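Local coordinates for angiopoietin-related protein 4 (Homo sapiens, PDB 6U1U) that mediates inactivation of lipoprotein lipase in the full-length protein, of which this is the C-terminal fibrinogen-like domain, and inhibits endothelial proliferation and reduces vascular leakage, at residues 10-15 with 32-37; 20-25 with 79-84; 87-92 with 209-214; 97-102 with 198-203. All blocks are in the same frame, centred on the assembly; numbering follows the deposited sequence.

Contact 1. Residues 10-15 with 32-37; sequences VGERQS and CKMTSD
Met-34 packs against the bend made by residues 12-14, its CG 3.4 Å from Gln-14 O and its CE 3.8 Å from Glu-12 CG, the Glu-12 and Met-34 side chains crossing at about a right angle. Bends at both chi1 (-58°) and chi2 (-45°) fold the thioether along this irregular backbone, a place suited to a flexible, unbranched apolar chain. Beside it, Ser-15 supplies the polar link: Met-34 N donates to Ser-15 OG over 3.1 Å at 162°, while a water lying 2.6 Å from the same OG donates to Met-34 O. The hydroxyl thus takes Met-34 N directly and reaches Met-34 O through the water. Close by, Ser-15 CA makes a CH...O contact with Cys-32 O at 3.2 Å. Glu-12 shapes its own loop, for its OE1 accepts Gln-14 N through the anti lone pair at 3.0 Å. Gly-11, with the positive phi of a Schellman motif, ends the preceding helix. The contact therefore joins the exit of helix 4-9 to strand 28-35 where strand 16-20 is about to pair with it: Met-34 also packs on Leu-7 and Phe-8 of the helix, Glu-12 and Cys-32 touch Phe-18, and Cys-32 is disulfide-bonded to Cys-4.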
loop_
_atom_site.group_PDB
_atom_site.type_symbol
_atom_site.label_atom_id
_atom_site.label_comp_id
_atom_site.label_asym_id
_atom_site.label_seq_id
_atom_site.Cartn_x
_atom_site.Cartn_y
_atom_site.Cartn_z
ATOM N N VAL A 10 -5.674 12.104 21.932
ATOM C CA VAL A 10 -5.112 12.597 23.177
ATOM C C VAL A 10 -4.404 13.934 23.001
ATOM O O VAL A 10 -3.915 14.479 23.991
ATOM C CB VAL A 10 -4.172 11.569 23.841
ATOM C CG1 VAL A 10 -4.962 10.288 24.197
ATOM C CG2 VAL A 10 -2.991 11.217 22.956
ATOM N N GLY A 11 -4.330 14.472 21.782
ATOM C CA GLY A 11 -3.836 15.828 21.573
ATOM C C GLY A 11 -2.540 15.977 20.818
ATOM O O GLY A 11 -1.986 17.092 20.790
ATOM N N GLU A 12 -1.999 14.901 20.228
ATOM C CA GLU A 12 -0.715 15.013 19.545
ATOM C C GLU A 12 -0.957 15.707 18.206
ATOM O O GLU A 12 -1.838 15.291 17.450
ATOM C CB GLU A 12 -0.099 13.619 19.320
ATOM C CG GLU A 12 1.179 13.726 18.514
ATOM C CD GLU A 12 2.198 14.606 19.236
ATOM O OE1 GLU A 12 2.717 15.588 18.627
ATOM O OE2 GLU A 12 2.460 14.295 20.435
ATOM N N ARG A 13 -0.201 16.780 17.930
ATOM C CA ARG A 13 -0.373 17.584 16.729
ATOM C C ARG A 13 0.691 17.341 15.689
ATOM O O ARG A 13 0.502 17.745 14.537
ATOM C CB ARG A 13 -0.264 19.088 17.083
ATOM C CG ARG A 13 -1.424 19.586 17.970
ATOM C CD ARG A 13 -1.048 21.040 18.391
ATOM N NE ARG A 13 -2.085 21.613 19.252
ATOM C CZ ARG A 13 -3.146 22.278 18.789
ATOM N NH1 ARG A 13 -3.316 22.427 17.482
ATOM N NH2 ARG A 13 -4.056 22.738 19.651
ATOM N N GLN A 14 1.826 16.770 16.068
ATOM C CA GLN A 14 2.983 16.756 15.181
ATOM C C GLN A 14 3.003 15.462 14.355
ATOM O O GLN A 14 2.675 14.380 14.857
ATOM C CB GLN A 14 4.305 16.881 15.966
ATOM C CG GLN A 14 5.555 16.980 15.044
ATOM C CD GLN A 14 6.885 16.518 15.713
ATOM O OE1 GLN A 14 7.308 17.115 16.697
ATOM N NE2 GLN A 14 7.536 15.442 15.172
ATOM N N SER A 15 3.319 15.614 13.075
ATOM C CA SER A 15 3.618 14.480 12.205
ATOM C C SER A 15 5.065 14.038 12.430
ATOM O O SER A 15 5.996 14.856 12.466
ATOM C CB SER A 15 3.402 14.869 10.732
ATOM O OG SER A 15 2.043 15.258 10.506
ATOM N N CYS A 32 3.273 8.948 11.923
ATOM C CA CYS A 32 1.909 9.473 12.006
ATOM C C CYS A 32 1.830 10.760 11.219
ATOM O O CYS A 32 2.769 11.556 11.220
ATOM C CB CYS A 32 1.476 9.808 13.440
ATOM S SG CYS A 32 1.361 8.384 14.534
ATOM N N LYS A 33 0.700 10.959 10.547
ATOM C CA LYS A 33 0.415 12.217 9.879
ATOM C C LYS A 33 -0.830 12.762 10.550
ATOM O O LYS A 33 -1.887 12.116 10.524
ATOM C CB LYS A 33 0.203 12.030 8.367
ATOM C CG LYS A 33 -0.038 13.367 7.655
ATOM C CD LYS A 33 -0.337 13.208 6.177
ATOM C CE LYS A 33 -0.522 14.614 5.546
ATOM N NZ LYS A 33 -0.785 14.572 4.087
ATOM N N MET A 34 -0.710 13.936 11.192
ATOM C CA MET A 34 -1.833 14.531 11.911
ATOM C C MET A 34 -2.472 15.601 11.011
ATOM O O MET A 34 -1.787 16.507 10.549
ATOM C CB MET A 34 -1.377 15.145 13.232
ATOM C CG MET A 34 -0.683 14.101 14.188
ATOM S SD MET A 34 -1.557 12.533 14.313
ATOM C CE MET A 34 -0.822 11.876 15.839
ATOM N N THR A 35 -3.753 15.432 10.719
ATOM C CA THR A 35 -4.473 16.244 9.740
ATOM C C THR A 35 -5.745 16.769 10.393
ATOM O O THR A 35 -6.156 16.319 11.467
ATOM C CB THR A 35 -4.849 15.394 8.499
ATOM O OG1 THR A 35 -5.937 14.570 8.869
ATOM C CG2 THR A 35 -3.645 14.532 8.048
ATOM N N SER A 36 -6.455 17.655 9.696
ATOM C CA SER A 36 -7.715 18.117 10.271
ATOM C C SER A 36 -8.753 17.010 10.379
ATOM O O SER A 36 -9.715 17.148 11.147
ATOM C CB SER A 36 -8.306 19.250 9.427
ATOM O OG SER A 36 -8.346 18.840 8.080
ATOM N N ASP A 37 -8.600 15.915 9.623
ATOM C CA ASP A 37 -9.523 14.791 9.740
ATOM C C ASP A 37 -8.935 13.639 10.554
ATOM O O ASP A 37 -9.269 12.471 10.311
ATOM C CB ASP A 37 -9.939 14.304 8.352
ATOM C CG ASP A 37 -8.751 13.984 7.496
ATOM O OD1 ASP A 37 -8.107 14.942 7.030
ATOM O OD2 ASP A 37 -8.429 12.787 7.342
HETATM O O HOH W 1 0.855 17.548 10.981
#

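Contact 2. Residues 20-25 with 79-84; sequences IQPQGS and HSITGD
Pro-22 opens a type II beta turn, closed by Ser-25 N bonding to Pro-22 O, and its ring rests on the last turn of helix 75-82. The turn lies in the connection between strands 16-20 and 28-35, the hairpin at the N-terminal end of the fibrinogen-like domain. Packing is tight on the inner side. Pro-22 CB comes within 3.3 Å of Ser-80 O, Pro-22 CG lies 3.5 Å from Ser-80 OG, and the same CG meets Ile-81 CG1 at 4.0 Å. A compact ring suits this buried position against the helix, since it presents carbon without a chain to fold away. Deeper in, Ile-20 and Ile-81 cross at about a right angle, their CD1 atoms 3.8 Å apart; Ile-20 reaches its neighbour because CG1 stands between the backbone N and the carbonyl carbon (chi1 59°). Phe-28 lines this apolar side, touching Ile-20, Pro-22 and Ser-80. The outer side is looser and held by solvent and turn geometry instead. Gln-23 turns its amide away from the helix, and Gly-24 takes the positive phi that a type II turn asks of its third residue. No direct hydrogen bond crosses the contact. Ser-80 OG is bonded within its own helix to Lys-77 O, and its backbone carbonyl meets the turn through one water, which donates to Ser-80 O at 2.7 Å and to Gln-23 O at 2.9 Å.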
loop_
_atom_site.group_PDB
_atom_site.type_symbol
_atom_site.label_atom_id
_atom_site.label_comp_id
_atom_site.label_asym_id
_atom_site.label_seq_id
_atom_site.Cartn_x
_atom_site.Cartn_y
_atom_site.Cartn_z
ATOM N N ILE A 20 3.379 3.275 19.276
ATOM C CA ILE A 20 2.003 2.829 19.464
ATOM C C ILE A 20 2.059 1.378 19.901
ATOM O O ILE A 20 3.112 0.725 19.853
ATOM C CB ILE A 20 1.117 2.953 18.196
ATOM C CG1 ILE A 20 1.719 2.117 17.050
ATOM C CG2 ILE A 20 0.949 4.428 17.781
ATOM C CD1 ILE A 20 0.739 1.826 15.908
ATOM N N GLN A 21 0.924 0.888 20.389
ATOM C CA GLN A 21 0.828 -0.514 20.787
ATOM C C GLN A 21 -0.576 -0.999 20.561
ATOM O O GLN A 21 -1.434 -0.917 21.451
ATOM C CB GLN A 21 1.237 -0.741 22.240
ATOM C CG GLN A 21 1.269 -2.239 22.553
ATOM C CD GLN A 21 1.970 -2.564 23.852
ATOM O OE1 GLN A 21 2.092 -1.709 24.729
ATOM N NE2 GLN A 21 2.437 -3.799 23.977
ATOM N N PRO A 22 -0.858 -1.520 19.369
ATOM C CA PRO A 22 -2.162 -2.127 19.108
ATOM C C PRO A 22 -2.450 -3.286 20.044
ATOM O O PRO A 22 -1.544 -3.934 20.570
ATOM C CB PRO A 22 -2.037 -2.616 17.661
ATOM C CG PRO A 22 -1.004 -1.749 17.068
ATOM C CD PRO A 22 -0.001 -1.484 18.173
ATOM N N GLN A 23 -3.745 -3.519 20.237
ATOM C CA GLN A 23 -4.236 -4.673 20.971
ATOM C C GLN A 23 -3.522 -5.933 20.515
ATOM O O GLN A 23 -3.483 -6.233 19.319
ATOM C CB GLN A 23 -5.741 -4.807 20.717
ATOM C CG GLN A 23 -6.423 -5.918 21.479
ATOM C CD GLN A 23 -7.109 -5.416 22.742
ATOM O OE1 GLN A 23 -8.283 -5.021 22.712
ATOM N NE2 GLN A 23 -6.380 -5.430 23.862
ATOM N N GLY A 24 -2.905 -6.648 21.466
ATOM C CA GLY A 24 -2.288 -7.922 21.135
ATOM C C GLY A 24 -0.910 -7.846 20.519
ATOM O O GLY A 24 -0.330 -8.898 20.201
ATOM N N SER A 25 -0.352 -6.645 20.363
ATOM C CA SER A 25 0.901 -6.441 19.659
ATOM C C SER A 25 1.980 -5.948 20.618
ATOM O O SER A 25 1.669 -5.259 21.595
ATOM C CB SER A 25 0.723 -5.396 18.539
ATOM O OG SER A 25 1.973 -5.052 17.954
ATOM N N HIS A 79 -2.019 -4.819 9.787
ATOM C CA HIS A 79 -3.196 -5.540 10.236
ATOM C C HIS A 79 -3.363 -5.446 11.749
ATOM O O HIS A 79 -4.492 -5.478 12.240
ATOM C CB HIS A 79 -3.131 -7.013 9.794
ATOM C CG HIS A 79 -4.317 -7.799 10.258
ATOM N ND1 HIS A 79 -4.279 -8.608 11.374
ATOM C CD2 HIS A 79 -5.596 -7.816 9.816
ATOM C CE1 HIS A 79 -5.483 -9.123 11.575
ATOM N NE2 HIS A 79 -6.297 -8.657 10.645
ATOM N N SER A 80 -2.276 -5.307 12.511
ATOM C CA SER A 80 -2.481 -5.129 13.950
ATOM C C SER A 80 -3.187 -3.814 14.239
ATOM O O SER A 80 -3.961 -3.715 15.213
ATOM C CB SER A 80 -1.150 -5.221 14.710
ATOM O OG SER A 80 -0.383 -4.054 14.558
ATOM N N ILE A 81 -2.971 -2.824 13.388
ATOM C CA ILE A 81 -3.632 -1.532 13.543
ATOM C C ILE A 81 -5.084 -1.604 13.089
ATOM O O ILE A 81 -5.980 -1.098 13.774
ATOM C CB ILE A 81 -2.848 -0.445 12.780
ATOM C CG1 ILE A 81 -1.503 -0.200 13.451
ATOM C CG2 ILE A 81 -3.665 0.865 12.671
ATOM C CD1 ILE A 81 -0.524 0.626 12.550
ATOM N N THR A 82 -5.353 -2.214 11.923
ATOM C CA THR A 82 -6.729 -2.256 11.432
ATOM C C THR A 82 -7.600 -3.241 12.194
ATOM O O THR A 82 -8.815 -3.004 12.321
ATOM C CB THR A 82 -6.791 -2.638 9.934
ATOM O OG1 THR A 82 -6.296 -3.988 9.754
ATOM C CG2 THR A 82 -5.981 -1.655 9.088
ATOM N N GLY A 83 -7.027 -4.345 12.671
ATOM C CA GLY A 83 -7.858 -5.478 13.075
ATOM C C GLY A 83 -8.849 -5.814 11.984
ATOM O O GLY A 83 -8.532 -5.768 10.790
ATOM N N ASP A 84 -10.076 -6.143 12.393
ATOM C CA ASP A 84 -11.195 -6.360 11.486
ATOM C C ASP A 84 -11.991 -5.100 11.184
ATOM O O ASP A 84 -13.095 -5.205 10.643
ATOM C CB ASP A 84 -12.173 -7.384 12.085
ATOM C CG ASP A 84 -11.587 -8.767 12.194
ATOM O OD1 ASP A 84 -10.646 -9.093 11.434
ATOM O OD2 ASP A 84 -12.075 -9.536 13.059
HETATM O O HOH W 2 -4.907 -5.668 16.871
#

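Contact 3. Residues 87-92 with 209-214; sequences SRLAVQ and TTMLIQ
Two neighbouring antiparallel strands of the main sheet, 87-94 and 208-215, meet here, their segments running 166° apart in direction. Arg-88 with Gln-214, Ala-90 with Leu-212 and Gln-92 with Thr-210 are hydrogen-bonded pairs, each joined by two backbone bonds, such as Gln-92 N to Thr-210 O at 2.7 Å; Leu-89 with Ile-213 and Val-91 with Met-211 are the non-hydrogen-bonded pairs between them. The face bearing Leu-89, Val-91, Met-211 and Ile-213 is largely apolar. Ile-213 CG1 meets Ser-87 CB at 3.9 Å, Met-211 CE comes 4.3 Å from Leu-89 CD1, and Leu-89 touches the bound palmitic acid. On the other face Ala-90 is small enough for Leu-212 to lean across, its CD1 3.9 Å from Ala-90 CB and 3.7 Å from Gln-92 CD; Leu-212 and Gln-92 cross at about a right angle, the amide being met by a methyl. Arg-88 and Gln-214 lie side by side and point the same way. Their guanidinium and amide planes are 85° apart, and the bond from Arg-88 NH1 to Gln-214 OE1 is weak (2.9 Å, 129°). The firmer ties of that amide run through its NE2 to Asp-37 O and Gly-39 O, fixing its rotation. With strands 38-46 and 100-109 flanking the pair, this is the central antiparallel sheet of the fibrinogen C-terminal fold.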
loop_
_atom_site.group_PDB
_atom_site.type_symbol
_atom_site.label_atom_id
_atom_site.label_comp_id
_atom_site.label_asym_id
_atom_site.label_seq_id
_atom_site.Cartn_x
_atom_site.Cartn_y
_atom_site.Cartn_z
ATOM N N SER A 87 -11.670 0.576 7.444
ATOM C CA SER A 87 -10.562 1.514 7.535
ATOM C C SER A 87 -10.538 2.384 6.294
ATOM O O SER A 87 -10.896 1.939 5.204
ATOM C CB SER A 87 -9.208 0.774 7.688
ATOM O OG SER A 87 -9.212 -0.012 8.867
ATOM N N ARG A 88 -10.103 3.637 6.447
ATOM C CA ARG A 88 -9.858 4.481 5.284
ATOM C C ARG A 88 -8.431 4.279 4.803
ATOM O O ARG A 88 -7.494 4.369 5.597
ATOM C CB ARG A 88 -10.058 5.969 5.628
ATOM C CG ARG A 88 -11.385 6.242 6.339
ATOM C CD ARG A 88 -11.600 7.742 6.654
ATOM N NE ARG A 88 -12.964 7.917 7.149
ATOM C CZ ARG A 88 -13.321 7.765 8.421
ATOM N NH1 ARG A 88 -12.402 7.515 9.362
ATOM N NH2 ARG A 88 -14.599 7.893 8.767
ATOM N N LEU A 89 -8.271 4.004 3.518
ATOM C CA LEU A 89 -6.941 3.840 2.896
ATOM C C LEU A 89 -6.720 5.023 1.955
ATOM O O LEU A 89 -7.438 5.133 1.047
ATOM C CB LEU A 89 -6.889 2.529 2.113
ATOM C CG LEU A 89 -5.598 2.250 1.360
ATOM C CD1 LEU A 89 -4.409 2.304 2.279
ATOM C CD2 LEU A 89 -5.646 0.896 0.696
ATOM N N ALA A 90 -5.796 5.897 2.279
ATOM C CA ALA A 90 -5.464 7.033 1.429
ATOM C C ALA A 90 -4.276 6.687 0.534
ATOM O O ALA A 90 -3.289 6.116 1.003
ATOM C CB ALA A 90 -5.131 8.257 2.296
ATOM N N VAL A 91 -4.378 7.017 -0.754
ATOM C CA VAL A 91 -3.332 6.711 -1.715
ATOM C C VAL A 91 -2.959 8.036 -2.354
ATOM O O VAL A 91 -3.828 8.709 -2.917
ATOM C CB VAL A 91 -3.807 5.704 -2.771
ATOM C CG1 VAL A 91 -2.731 5.531 -3.857
ATOM C CG2 VAL A 91 -4.125 4.337 -2.109
ATOM N N GLN A 92 -1.696 8.436 -2.234
ATOM C CA GLN A 92 -1.262 9.744 -2.722
ATOM C C GLN A 92 -0.157 9.547 -3.740
ATOM O O GLN A 92 0.824 8.843 -3.463
ATOM C CB GLN A 92 -0.816 10.629 -1.571
ATOM C CG GLN A 92 -1.939 10.627 -0.507
ATOM C CD GLN A 92 -1.788 11.573 0.663
ATOM O OE1 GLN A 92 -0.682 11.965 1.056
ATOM N NE2 GLN A 92 -2.931 11.908 1.270
ATOM N N THR A 209 5.071 8.297 -3.919
ATOM C CA THR A 209 3.825 7.688 -3.475
ATOM C C THR A 209 3.776 7.758 -1.957
ATOM O O THR A 209 4.812 7.688 -1.288
ATOM C CB THR A 209 3.691 6.194 -3.912
ATOM O OG1 THR A 209 4.710 5.395 -3.271
ATOM C CG2 THR A 209 3.859 6.031 -5.424
ATOM N N THR A 210 2.561 7.860 -1.409
ATOM C CA THR A 210 2.348 7.673 0.021
ATOM C C THR A 210 1.045 6.925 0.193
ATOM O O THR A 210 0.053 7.260 -0.469
ATOM C CB THR A 210 2.222 9.008 0.781
ATOM O OG1 THR A 210 3.283 9.887 0.398
ATOM C CG2 THR A 210 2.323 8.771 2.287
ATOM N N MET A 211 1.027 5.939 1.083
ATOM C CA MET A 211 -0.219 5.261 1.452
ATOM C C MET A 211 -0.434 5.414 2.952
ATOM O O MET A 211 0.518 5.249 3.737
ATOM C CB MET A 211 -0.168 3.764 1.086
ATOM C CG MET A 211 0.178 3.541 -0.383
ATOM S SD MET A 211 0.396 1.781 -0.752
ATOM C CE MET A 211 -1.317 1.317 -0.600
ATOM N N LEU A 212 -1.659 5.762 3.348
ATOM C CA LEU A 212 -1.944 5.982 4.758
ATOM C C LEU A 212 -3.223 5.249 5.123
ATOM O O LEU A 212 -4.099 5.086 4.286
ATOM C CB LEU A 212 -2.133 7.476 5.064
ATOM C CG LEU A 212 -0.975 8.367 4.558
ATOM C CD1 LEU A 212 -1.347 8.914 3.176
ATOM C CD2 LEU A 212 -0.771 9.556 5.530
ATOM N N ILE A 213 -3.339 4.867 6.398
ATOM C CA ILE A 213 -4.533 4.164 6.857
ATOM C C ILE A 213 -5.073 4.826 8.115
ATOM O O ILE A 213 -4.320 5.359 8.937
ATOM C CB ILE A 213 -4.234 2.664 7.068
ATOM C CG1 ILE A 213 -5.538 1.875 7.182
ATOM C CG2 ILE A 213 -3.334 2.440 8.253
ATOM C CD1 ILE A 213 -5.502 0.583 6.378
ATOM N N GLN A 214 -6.403 4.800 8.252
ATOM C CA GLN A 214 -7.086 5.332 9.433
ATOM C C GLN A 214 -8.271 4.422 9.693
ATOM O O GLN A 214 -9.280 4.499 8.985
ATOM C CB GLN A 214 -7.549 6.772 9.229
ATOM C CG GLN A 214 -8.245 7.367 10.447
ATOM C CD GLN A 214 -8.768 8.735 10.119
ATOM O OE1 GLN A 214 -9.809 8.853 9.476
ATOM N NE2 GLN A 214 -8.020 9.788 10.491
#

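Contact 4. Residues 97-102 with 198-203; sequences DGNAEL and TWRGRY
The guanidinium of Arg-200, whose NH2 passes 3.9 Å from Asn-99 CB, has its chief polar partner in Asp-95: NE forms a salt bridge with one carboxylate oxygen, OD2. The other oxygen, OD1, accepts the backbone N-H groups of Asp-97 and Asn-99, so this single aspartate holds the turn before strand 100-109 and the arginine facing it. The contact itself centres on Trp-199, a wide flat ring well suited to bridging strand 100-109 and the weakly bonded helical turn 197-200. Glu-101 lies over one of its faces, with CB 3.6 Å from the centroid of the six-membered ring and 17° off the normal, a CH-pi contact. CG anti to the backbone nitrogen (chi1 177°) and a bend at chi2 carry the rest of that side chain back over the five-membered ring. There the carboxylate lies almost parallel to the indole, with Glu-101 CD 3.8 Å from Trp-199 NE1, lying over the nitrogen. Asn-99 O meets the rim of the ring, in its plane, 3.4 Å from Trp-199 CH2. Arg-200 CG lies over the opposite face, toward its rim, and the guanidinium turns its own flat side to Trp-199 CE2. Trp-199 also packs on Leu-93 and Leu-206. No direct hydrogen bond joins the two segments, so direct contact between them is mainly packing on the indole, supplemented by the shared aspartate; a carboxylate on one face and a guanidinium on the other would probably polarise the indole.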
loop_
_atom_site.group_PDB
_atom_site.type_symbol
_atom_site.label_atom_id
_atom_site.label_comp_id
_atom_site.label_asym_id
_atom_site.label_seq_id
_atom_site.Cartn_x
_atom_site.Cartn_y
_atom_site.Cartn_z
ATOM N N ASP A 97 5.881 16.171 -13.124
ATOM C CA ASP A 97 5.635 17.598 -13.231
ATOM C C ASP A 97 5.134 18.205 -11.927
ATOM O O ASP A 97 4.672 19.352 -11.923
ATOM C CB ASP A 97 4.640 17.858 -14.344
ATOM C CG ASP A 97 5.247 17.637 -15.700
ATOM O OD1 ASP A 97 6.384 18.106 -15.902
ATOM O OD2 ASP A 97 4.588 16.992 -16.545
ATOM N N GLY A 98 5.185 17.455 -10.830
ATOM C CA GLY A 98 4.776 17.966 -9.543
ATOM C C GLY A 98 3.291 17.901 -9.245
ATOM O O GLY A 98 2.883 18.331 -8.159
ATOM N N ASN A 99 2.477 17.377 -10.157
ATOM C CA ASN A 99 1.060 17.194 -9.872
ATOM C C ASN A 99 0.892 16.087 -8.846
ATOM O O ASN A 99 1.594 15.081 -8.896
ATOM C CB ASN A 99 0.292 16.819 -11.132
ATOM C CG ASN A 99 0.485 17.813 -12.247
ATOM O OD1 ASN A 99 0.948 17.471 -13.345
ATOM N ND2 ASN A 99 0.112 19.053 -11.980
ATOM N N ALA A 100 -0.028 16.279 -7.908
ATOM C CA ALA A 100 -0.369 15.231 -6.952
ATOM C C ALA A 100 -1.815 14.796 -7.140
ATOM O O ALA A 100 -2.690 15.604 -7.478
ATOM C CB ALA A 100 -0.151 15.688 -5.513
ATOM N N GLU A 101 -2.061 13.498 -6.921
ATOM C CA GLU A 101 -3.390 12.905 -6.991
ATOM C C GLU A 101 -3.683 12.220 -5.665
ATOM O O GLU A 101 -2.915 11.341 -5.239
ATOM C CB GLU A 101 -3.462 11.922 -8.149
ATOM C CG GLU A 101 -4.780 11.189 -8.295
ATOM C CD GLU A 101 -5.884 12.088 -8.884
ATOM O OE1 GLU A 101 -6.830 11.531 -9.459
ATOM O OE2 GLU A 101 -5.805 13.329 -8.752
ATOM N N LEU A 102 -4.769 12.632 -4.999
ATOM C CA LEU A 102 -5.096 12.157 -3.656
ATOM C C LEU A 102 -6.387 11.351 -3.720
ATOM O O LEU A 102 -7.450 11.892 -4.049
ATOM C CB LEU A 102 -5.194 13.327 -2.675
ATOM C CG LEU A 102 -4.034 14.329 -2.760
ATOM C CD1 LEU A 102 -4.247 15.598 -1.886
ATOM C CD2 LEU A 102 -2.687 13.693 -2.411
ATOM N N THR A 198 -5.008 4.161 -13.963
ATOM C CA THR A 198 -6.080 5.115 -14.264
ATOM C C THR A 198 -5.718 6.577 -14.038
ATOM O O THR A 198 -6.512 7.446 -14.418
ATOM C CB THR A 198 -7.331 4.784 -13.446
ATOM O OG1 THR A 198 -6.999 4.736 -12.054
ATOM C CG2 THR A 198 -7.890 3.455 -13.854
ATOM N N TRP A 199 -4.564 6.900 -13.452
ATOM C CA TRP A 199 -4.144 8.301 -13.396
ATOM C C TRP A 199 -3.237 8.632 -14.584
ATOM O O TRP A 199 -3.668 9.289 -15.534
ATOM C CB TRP A 199 -3.494 8.632 -12.050
ATOM C CG TRP A 199 -3.268 10.113 -11.882
ATOM C CD1 TRP A 199 -4.132 11.115 -12.240
ATOM C CD2 TRP A 199 -2.112 10.757 -11.324
ATOM N NE1 TRP A 199 -3.578 12.343 -11.954
ATOM C CE2 TRP A 199 -2.340 12.152 -11.394
ATOM C CE3 TRP A 199 -0.897 10.296 -10.797
ATOM C CZ2 TRP A 199 -1.422 13.081 -10.916
ATOM C CZ3 TRP A 199 0.033 11.242 -10.327
ATOM C CH2 TRP A 199 -0.235 12.612 -10.399
ATOM N N ARG A 200 -1.994 8.159 -14.575
ATOM C CA ARG A 200 -1.055 8.559 -15.616
ATOM C C ARG A 200 -0.777 7.485 -16.649
ATOM O O ARG A 200 0.015 7.729 -17.573
ATOM C CB ARG A 200 0.264 9.029 -14.997
ATOM C CG ARG A 200 0.164 10.384 -14.306
ATOM C CD ARG A 200 -0.294 11.462 -15.255
ATOM N NE ARG A 200 -0.327 12.783 -14.631
ATOM C CZ ARG A 200 -1.402 13.570 -14.622
ATOM N NH1 ARG A 200 -2.529 13.170 -15.201
ATOM N NH2 ARG A 200 -1.354 14.758 -14.034
ATOM N N GLY A 201 -1.367 6.309 -16.518
ATOM C CA GLY A 201 -1.195 5.261 -17.498
ATOM C C GLY A 201 -0.426 4.069 -16.932
ATOM O O GLY A 201 0.283 4.159 -15.923
ATOM N N ARG A 202 -0.551 2.938 -17.635
ATOM C CA ARG A 202 0.086 1.691 -17.208
ATOM C C ARG A 202 1.601 1.826 -17.114
ATOM O O ARG A 202 2.231 1.216 -16.251
ATOM C CB ARG A 202 -0.293 0.559 -18.172
ATOM C CG ARG A 202 0.506 -0.749 -18.033
ATOM C CD ARG A 202 0.207 -1.442 -16.719
ATOM N NE ARG A 202 0.978 -2.665 -16.492
ATOM C CZ ARG A 202 2.192 -2.677 -15.956
ATOM N NH1 ARG A 202 2.802 -1.530 -15.654
ATOM N NH2 ARG A 202 2.821 -3.826 -15.757
ATOM N N TYR A 203 2.227 2.603 -17.992
ATOM C CA TYR A 203 3.682 2.604 -17.980
ATOM C C TYR A 203 4.271 3.955 -17.629
ATOM O O TYR A 203 5.425 4.231 -17.977
ATOM C CB TYR A 203 4.223 2.139 -19.323
ATOM C CG TYR A 203 3.691 0.805 -19.816
ATOM C CD1 TYR A 203 2.432 0.708 -20.425
ATOM C CD2 TYR A 203 4.442 -0.341 -19.704
ATOM C CE1 TYR A 203 1.971 -0.488 -20.924
ATOM C CE2 TYR A 203 3.968 -1.542 -20.163
ATOM C CZ TYR A 203 2.740 -1.615 -20.772
ATOM O OH TYR A 203 2.273 -2.819 -21.230
#

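How the contacts relate
Contacts 1 and 2 interlock along the chain, their segments alternating, with centres about 19 Å apart; both involve the N-terminal hairpin of strands 16-20 and 28-35. Contact 3 follows, near the middle of the domain, and contact 4 is nested within the loop it closes, about 16 Å between centres. Contacts 1, 3 and 4 reach one antiparallel sheet: Lys-33 packs on Leu-212, and Gln-92 on Leu-102. Thr-82, at the end of helix 75-82, joins contact 2 to contact 3 through Ile-213. Contacts 2 and 4 lie on opposite sides of the chain's centre, their own centres about 32 Å apart. The sheet runs from the N-terminal hairpin to strand 100-109, where the helical turn 197-200 packs on it, within one domain.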